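Local coordinates for chemosensory protein (Mamestra brassicae, PDB 1N8V) that binds bromo-dodecanol in a hydrophobic pocket among its helices and probably carries small lipophilic molecules in moth chemosensation, at residues Leu13-Leu17 with Arg68-His72; Val27-Arg33 with Glu83-Tyr88. All coordinates share one frame; numbering follows the deposited sequence.

Contact 1 (Leu13-Leu17 with Arg68-His72); sequences LDEIL and RVIEH. With BDD (bromo-dodecanol), chain E.
Asp14 and Arg68 link the outward sides of helix 13-17 and helix 60-76 through a salt bridge in which a single carboxylate oxygen does all the accepting. Asp14 OD1 takes a hydrogen bond from Arg68 NE at 2.8 Å and another from Arg68 NH2, also at 2.8 Å. The grip is side-on: OD1 lies in the guanidinium plane, while the carboxylate is turned 40° against it. NE arrives nearly along the C-O axis of OD1; NH2 comes on the anti side, tilted out of the carboxylate plane. With CG anti to the backbone N, a bend at chi2 (79°) takes the guanidinium across the gap toward helix 13-17.

Leu17 CD1 is a methyl stacked over the flat face of this charged group, above its centre and 3.6 Å from Arg68 CZ. A CH-pi contact follows: Leu17 CB stands over the face of the His72 ring, 4.2 Å from its centroid and almost on the ring normal.

Apolar pairs lie inward of the bridge. Leu17 CD2 approaches Val69 CG2 at 4.3 Å, and Leu13 CD1 meets the same valine methyl at 4.3 Å.

On the ligand side, Ile70 CG1 packs 3.7 Å from C5 of a bromo-dodecanol. The bromine (BR) of that ligand lies 3.9 Å from Leu13 CD1. The two short axes, inclined by 22°, run nearly parallel, forming part of the wall of an all-helical lipid-binding fold. The chemistry is thus graded, from an ion pair toward the solvent side through leucine and valine to bound alkyl chain; the two converging N-H bonds and Leu17 CD1 over the face together probably limit how the guanidinium can turn.

Contact 2 (Val27-Arg33 with Glu83-Tyr88); sequences VNCVMER and ELTAKY. With BDD (bromo-dodecanol), chain E; BDD (bromo-dodecanol), chain C.
Met31 folds its tip into the hollow between Glu83, Leu84 and Lys87. Bends at chi2 and chi3 (-59° and -62°) turn the chain back toward helix 78-88, setting SD 3.6 Å from Leu84 CD2 and CE against the aliphatic part of Lys87. The same leucine methyl also meets Val30 CG1, which fits between it and the Tyr88 ring, 3.4 Å from CE2. Tyr88 OH reaches past Val30 CG1 to donate to Val30 O at 2.6 Å, in the carbonyl plane and on a lone pair.

Helix 20-30 ends here in a Schellman motif, with Glu32 at positive phi, and the turn swings two charged side chains over the neighbouring helix. Glu32 OE2 receives Lys87 NZ at 3.0 Å from above its carboxylate plane; one water joins OE2 to Tyr88 OH, and another joins NZ to Met31 O. Arg33 meets Glu83 end-on, NH1 to OE2 at 2.8 Å and NH2 to OE1 at 2.9 Å, both oxygens met from out of the carboxylate plane, which lies 42° from the guanidinium plane. Beneath these bridges, Val27 CG2, Val30 CG2 and Leu84 CD1 together meet the brominated end of one bromo-dodecanol, its BR 3.8 Å from Val30 CG2.

Contacts 1 and 2 lie on two sides of the bound ligands, their centres 16 Å apart and their nearest atoms about 7 Å apart. They share no helix, but the elements follow one another: helix 13-17 precedes helix 20-30, and helix 60-76 precedes helix 78-88. Both are partly buried: Leu17 and Val69 are buried in contact 1, Val27, Val30, Leu84 and Tyr88 in contact 2, while Asp14, Glu32 and Arg33 are exposed. Contact 1 pairs two helical segments through one ion pair and leucine packing; contact 2, at a helix end, gathers two salt bridges, a tyrosine-carbonyl bond and waters. One bromo-dodecanol touches both, its chain at Ile70 and its hydroxyl near Thr85.

Contact 1 (Leu13-Leu17 with Arg68-His72)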
loop_
_atom_site.group_PDB
_atom_site.type_symbol
_atom_site.label_atom_id
_atom_site.label_comp_id
_atom_site.label_asym_id
_atom_site.label_seq_id
_atom_site.Cartn_x
_atom_site.Cartn_y
_atom_site.Cartn_z
ATOM N N LEU A 13 -3.320 8.597 7.294
ATOM C CA LEU A 13 -3.276 8.238 5.887
ATOM C C LEU A 13 -3.995 9.261 5.015
ATOM O O LEU A 13 -3.625 9.462 3.868
ATOM C CB LEU A 13 -3.874 6.844 5.647
ATOM C CG LEU A 13 -3.086 5.708 6.292
ATOM C CD1 LEU A 13 -3.823 4.404 6.068
ATOM C CD2 LEU A 13 -1.703 5.600 5.715
ATOM N N ASP A 14 -5.024 9.918 5.556
ATOM C CA ASP A 14 -5.768 10.905 4.775
ATOM C C ASP A 14 -4.873 12.079 4.354
ATOM O O ASP A 14 -4.991 12.590 3.234
ATOM C CB ASP A 14 -6.993 11.415 5.567
ATOM C CG ASP A 14 -8.063 10.352 5.773
ATOM O OD1 ASP A 14 -8.272 9.479 4.910
ATOM O OD2 ASP A 14 -8.785 10.311 6.807
ATOM N N GLU A 15 -3.988 12.509 5.248
ATOM C CA GLU A 15 -3.071 13.610 4.961
ATOM C C GLU A 15 -2.075 13.214 3.851
ATOM O O GLU A 15 -1.756 14.008 2.963
ATOM C CB GLU A 15 -2.342 14.062 6.237
ATOM C CG GLU A 15 -3.187 14.864 7.210
ATOM C CD GLU A 15 -2.412 15.287 8.444
ATOM O OE1 GLU A 15 -2.228 14.462 9.352
ATOM O OE2 GLU A 15 -1.988 16.452 8.512
ATOM N N ILE A 16 -1.591 11.976 3.884
ATOM C CA ILE A 16 -0.674 11.490 2.875
ATOM C C ILE A 16 -1.359 11.441 1.513
ATOM O O ILE A 16 -0.796 11.870 0.493
ATOM C CB ILE A 16 -0.133 10.084 3.263
ATOM C CG1 ILE A 16 0.813 10.204 4.469
ATOM C CG2 ILE A 16 0.530 9.445 2.087
ATOM C CD1 ILE A 16 1.134 8.872 5.135
ATOM N N LEU A 17 -2.561 10.883 1.484
ATOM C CA LEU A 17 -3.275 10.740 0.219
ATOM C C LEU A 17 -3.672 12.068 -0.402
ATOM O O LEU A 17 -3.794 12.154 -1.627
ATOM C CB LEU A 17 -4.472 9.785 0.374
ATOM C CG LEU A 17 -4.114 8.351 0.768
ATOM C CD1 LEU A 17 -5.387 7.543 1.120
ATOM C CD2 LEU A 17 -3.329 7.636 -0.317
ATOM N N ARG A 68 -8.170 1.721 2.271
ATOM C CA ARG A 68 -8.265 3.135 1.998
ATOM C C ARG A 68 -7.260 3.593 0.925
ATOM O O ARG A 68 -7.604 4.293 -0.034
ATOM C CB ARG A 68 -8.061 3.890 3.311
ATOM C CG ARG A 68 -7.947 5.376 3.177
ATOM C CD ARG A 68 -9.248 6.097 3.010
ATOM N NE ARG A 68 -8.973 7.524 3.037
ATOM C CZ ARG A 68 -8.832 8.285 1.958
ATOM N NH1 ARG A 68 -9.011 7.816 0.729
ATOM N NH2 ARG A 68 -8.543 9.557 2.110
ATOM N N VAL A 69 -6.009 3.175 1.078
ATOM C CA VAL A 69 -4.959 3.548 0.133
ATOM C C VAL A 69 -5.220 2.934 -1.238
ATOM O O VAL A 69 -5.155 3.618 -2.263
ATOM C CB VAL A 69 -3.563 3.131 0.648
ATOM C CG1 VAL A 69 -2.533 3.278 -0.461
ATOM C CG2 VAL A 69 -3.164 3.950 1.869
ATOM N N ILE A 70 -5.563 1.653 -1.252
ATOM C CA ILE A 70 -5.778 0.956 -2.515
ATOM C C ILE A 70 -6.952 1.550 -3.298
ATOM O O ILE A 70 -6.848 1.788 -4.504
ATOM C CB ILE A 70 -5.939 -0.562 -2.271
ATOM C CG1 ILE A 70 -4.594 -1.160 -1.883
ATOM C CG2 ILE A 70 -6.505 -1.263 -3.503
ATOM C CD1 ILE A 70 -4.685 -2.572 -1.343
ATOM N N GLU A 71 -8.062 1.845 -2.614
ATOM C CA GLU A 71 -9.219 2.440 -3.291
ATOM C C GLU A 71 -8.839 3.801 -3.882
ATOM O O GLU A 71 -9.222 4.134 -5.019
ATOM C CB GLU A 71 -10.409 2.601 -2.330
ATOM C CG GLU A 71 -11.646 3.113 -3.066
ATOM C CD GLU A 71 -12.780 3.559 -2.167
ATOM O OE1 GLU A 71 -12.534 3.813 -0.977
ATOM O OE2 GLU A 71 -13.911 3.700 -2.692
ATOM N N HIS A 72 -8.095 4.614 -3.132
ATOM C CA HIS A 72 -7.660 5.911 -3.633
ATOM C C HIS A 72 -6.809 5.766 -4.893
ATOM O O HIS A 72 -6.977 6.504 -5.861
ATOM C CB HIS A 72 -6.843 6.667 -2.572
ATOM C CG HIS A 72 -6.342 7.990 -3.059
ATOM N ND1 HIS A 72 -5.089 8.199 -3.597
ATOM C CD2 HIS A 72 -6.985 9.179 -3.138
ATOM C CE1 HIS A 72 -4.982 9.464 -3.978
ATOM N NE2 HIS A 72 -6.112 10.082 -3.691
HETATM O O1 BDD E . -2.880 -6.666 -6.128
HETATM C C1 BDD E . -2.612 -6.187 -4.809
HETATM C C2 BDD E . -1.576 -5.056 -4.845
HETATM C C3 BDD E . -1.485 -4.391 -3.474
HETATM C C4 BDD E . -0.553 -3.177 -3.443
HETATM C C5 BDD E . -1.106 -2.100 -2.501
HETATM C C6 BDD E . -0.105 -1.628 -1.462
HETATM C C7 BDD E . -0.691 -0.553 -0.541
HETATM C C8 BDD E . -0.491 -0.885 0.922
HETATM C C9 BDD E . -0.766 0.309 1.826
HETATM C C10 BDD E . -0.564 -0.042 3.302
HETATM C C11 BDD E . -1.388 0.788 4.291
HETATM C C12 BDD E . -1.653 0.095 5.666
HETATM BR BR BDD E . -1.622 1.255 6.789
#

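Contact 2 (Val27-Arg33 with Glu83-Tyr88)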
loop_
_atom_site.group_PDB
_atom_site.type_symbol
_atom_site.label_atom_id
_atom_site.label_comp_id
_atom_site.label_asym_id
_atom_site.label_seq_id
_atom_site.Cartn_x
_atom_site.Cartn_y
_atom_site.Cartn_z
ATOM N N VAL A 27 5.513 5.899 -2.552
ATOM C CA VAL A 27 5.456 5.074 -3.746
ATOM C C VAL A 27 6.861 4.770 -4.324
ATOM O O VAL A 27 7.180 3.621 -4.637
ATOM C CB VAL A 27 4.586 5.716 -4.845
ATOM C CG1 VAL A 27 4.681 4.908 -6.109
ATOM C CG2 VAL A 27 3.162 5.814 -4.373
ATOM N N ASN A 28 7.703 5.798 -4.436
ATOM C CA ASN A 28 9.057 5.578 -4.956
ATOM C C ASN A 28 9.881 4.661 -4.060
ATOM O O ASN A 28 10.685 3.856 -4.540
ATOM C CB ASN A 28 9.766 6.914 -5.191
ATOM C CG ASN A 28 9.159 7.730 -6.337
ATOM O OD1 ASN A 28 9.333 8.979 -6.404
ATOM N ND2 ASN A 28 8.459 7.072 -7.216
ATOM N N CYS A 29 9.659 4.756 -2.750
ATOM C CA CYS A 29 10.351 3.865 -1.819
ATOM C C CYS A 29 9.935 2.401 -2.058
ATOM O O CYS A 29 10.772 1.496 -2.213
ATOM C CB CYS A 29 10.026 4.258 -0.377
ATOM S SG CYS A 29 10.277 2.991 0.917
ATOM N N VAL A 30 8.631 2.153 -2.071
ATOM C CA VAL A 30 8.129 0.786 -2.220
ATOM C C VAL A 30 8.433 0.229 -3.603
ATOM O O VAL A 30 8.617 -0.973 -3.759
ATOM C CB VAL A 30 6.615 0.738 -1.869
ATOM C CG1 VAL A 30 5.997 -0.578 -2.194
ATOM C CG2 VAL A 30 6.412 1.041 -0.410
ATOM N N MET A 31 8.528 1.101 -4.611
ATOM C CA MET A 31 8.894 0.660 -5.961
ATOM C C MET A 31 10.423 0.494 -6.120
ATOM O O MET A 31 10.901 0.170 -7.200
ATOM C CB MET A 31 8.385 1.647 -7.019
ATOM C CG MET A 31 6.899 1.592 -7.226
ATOM S SD MET A 31 6.206 0.002 -7.741
ATOM C CE MET A 31 7.074 -0.194 -9.330
ATOM N N GLU A 32 11.182 0.696 -5.040
ATOM C CA GLU A 32 12.639 0.513 -5.038
ATOM C C GLU A 32 13.383 1.423 -6.030
ATOM O O GLU A 32 14.337 1.002 -6.705
ATOM C CB GLU A 32 12.982 -0.977 -5.222
ATOM C CG GLU A 32 12.326 -1.907 -4.179
ATOM C CD GLU A 32 12.888 -3.331 -4.156
ATOM O OE1 GLU A 32 14.109 -3.480 -3.873
ATOM O OE2 GLU A 32 12.126 -4.302 -4.386
ATOM N N ARG A 33 12.941 2.675 -6.089
ATOM C CA ARG A 33 13.576 3.684 -6.943
ATOM C C ARG A 33 13.789 5.029 -6.233
ATOM O O ARG A 33 14.220 5.995 -6.862
ATOM C CB ARG A 33 12.780 3.884 -8.229
ATOM C CG ARG A 33 11.375 4.374 -8.041
ATOM C CD ARG A 33 10.681 4.744 -9.361
ATOM N NE ARG A 33 9.305 5.184 -9.155
ATOM C CZ ARG A 33 8.213 4.613 -9.666
ATOM N NH1 ARG A 33 7.034 5.140 -9.394
ATOM N NH2 ARG A 33 8.274 3.539 -10.442
ATOM N N GLU A 83 1.476 -0.088 -11.483
ATOM C CA GLU A 83 2.859 -0.480 -11.300
ATOM C C GLU A 83 3.036 -1.231 -10.003
ATOM O O GLU A 83 3.839 -2.179 -9.934
ATOM C CB GLU A 83 3.837 0.707 -11.396
ATOM C CG GLU A 83 3.773 1.715 -10.277
ATOM C CD GLU A 83 4.723 2.866 -10.509
ATOM O OE1 GLU A 83 5.651 2.685 -11.332
ATOM O OE2 GLU A 83 4.557 3.924 -9.889
ATOM N N LEU A 84 2.278 -0.868 -8.963
ATOM C CA LEU A 84 2.398 -1.556 -7.680
ATOM C C LEU A 84 1.854 -2.978 -7.736
ATOM O O LEU A 84 2.474 -3.915 -7.263
ATOM C CB LEU A 84 1.682 -0.761 -6.581
ATOM C CG LEU A 84 2.399 0.479 -6.077
ATOM C CD1 LEU A 84 1.455 1.321 -5.243
ATOM C CD2 LEU A 84 3.586 0.096 -5.246
ATOM N N THR A 85 0.655 -3.138 -8.285
ATOM C CA THR A 85 0.082 -4.492 -8.365
ATOM C C THR A 85 0.926 -5.386 -9.305
ATOM O O THR A 85 1.120 -6.565 -9.033
ATOM C CB THR A 85 -1.417 -4.451 -8.691
ATOM O OG1 THR A 85 -2.005 -5.758 -8.492
ATOM C CG2 THR A 85 -1.678 -4.041 -10.138
ATOM N N ALA A 86 1.466 -4.823 -10.377
ATOM C CA ALA A 86 2.322 -5.602 -11.263
ATOM C C ALA A 86 3.612 -6.069 -10.583
ATOM O O ALA A 86 4.069 -7.190 -10.830
ATOM C CB ALA A 86 2.645 -4.843 -12.557
ATOM N N LYS A 87 4.214 -5.217 -9.757
ATOM C CA LYS A 87 5.460 -5.577 -9.102
ATOM C C LYS A 87 5.246 -6.564 -7.955
ATOM O O LYS A 87 5.948 -7.577 -7.841
ATOM C CB LYS A 87 6.183 -4.317 -8.587
ATOM C CG LYS A 87 7.439 -4.630 -7.746
ATOM C CD LYS A 87 8.216 -3.365 -7.417
ATOM C CE LYS A 87 9.296 -3.620 -6.370
ATOM N NZ LYS A 87 10.414 -4.434 -6.905
ATOM N N TYR A 88 4.303 -6.245 -7.071
ATOM C CA TYR A 88 4.093 -7.048 -5.855
ATOM C C TYR A 88 3.088 -8.198 -5.989
ATOM O O TYR A 88 3.092 -9.113 -5.175
ATOM C CB TYR A 88 3.688 -6.117 -4.697
ATOM C CG TYR A 88 4.882 -5.350 -4.142
ATOM C CD1 TYR A 88 5.687 -5.910 -3.172
ATOM C CD2 TYR A 88 5.201 -4.079 -4.598
ATOM C CE1 TYR A 88 6.784 -5.233 -2.672
ATOM C CE2 TYR A 88 6.288 -3.395 -4.117
ATOM C CZ TYR A 88 7.075 -3.972 -3.138
ATOM O OH TYR A 88 8.178 -3.306 -2.613
HETATM O O1 BDD E . -2.880 -6.666 -6.128
HETATM C C1 BDD E . -2.612 -6.187 -4.809
HETATM C C2 BDD E . -1.576 -5.056 -4.845
HETATM C C3 BDD E . -1.485 -4.391 -3.474
HETATM C C4 BDD E . -0.553 -3.177 -3.443
HETATM C C5 BDD E . -1.106 -2.100 -2.501
HETATM C C6 BDD E . -0.105 -1.628 -1.462
HETATM C C7 BDD E . -0.691 -0.553 -0.541
HETATM C C8 BDD E . -0.491 -0.885 0.922
HETATM C C9 BDD E . -0.766 0.309 1.826
HETATM C C10 BDD E . -0.564 -0.042 3.302
HETATM C C11 BDD E . -1.388 0.788 4.291
HETATM C C12 BDD E . -1.653 0.095 5.666
HETATM BR BR BDD E . -1.622 1.255 6.789
HETATM O O1 BDD C . -1.006 1.738 9.281
HETATM C C1 BDD C . -0.063 2.647 8.733
HETATM C C2 BDD C . 1.318 1.999 8.697
HETATM C C3 BDD C . 1.998 2.238 7.356
HETATM C C4 BDD C . 2.711 3.581 7.308
HETATM C C5 BDD C . 3.062 3.947 5.869
HETATM C C6 BDD C . 1.906 4.653 5.158
HETATM C C7 BDD C . 2.109 4.741 3.646
HETATM C C8 BDD C . 0.791 4.943 2.898
HETATM C C9 BDD C . 1.039 5.274 1.430
HETATM C C10 BDD C . 1.297 4.027 0.595
HETATM C C11 BDD C . 1.432 4.337 -0.885
HETATM C C12 BDD C . 1.602 3.073 -1.725
HETATM BR BR BDD C . 3.133 2.528 -1.666
HETATM O O HOH W 1 11.419 -2.284 -8.704
HETATM O O HOH W 2 10.222 -5.193 -2.627
#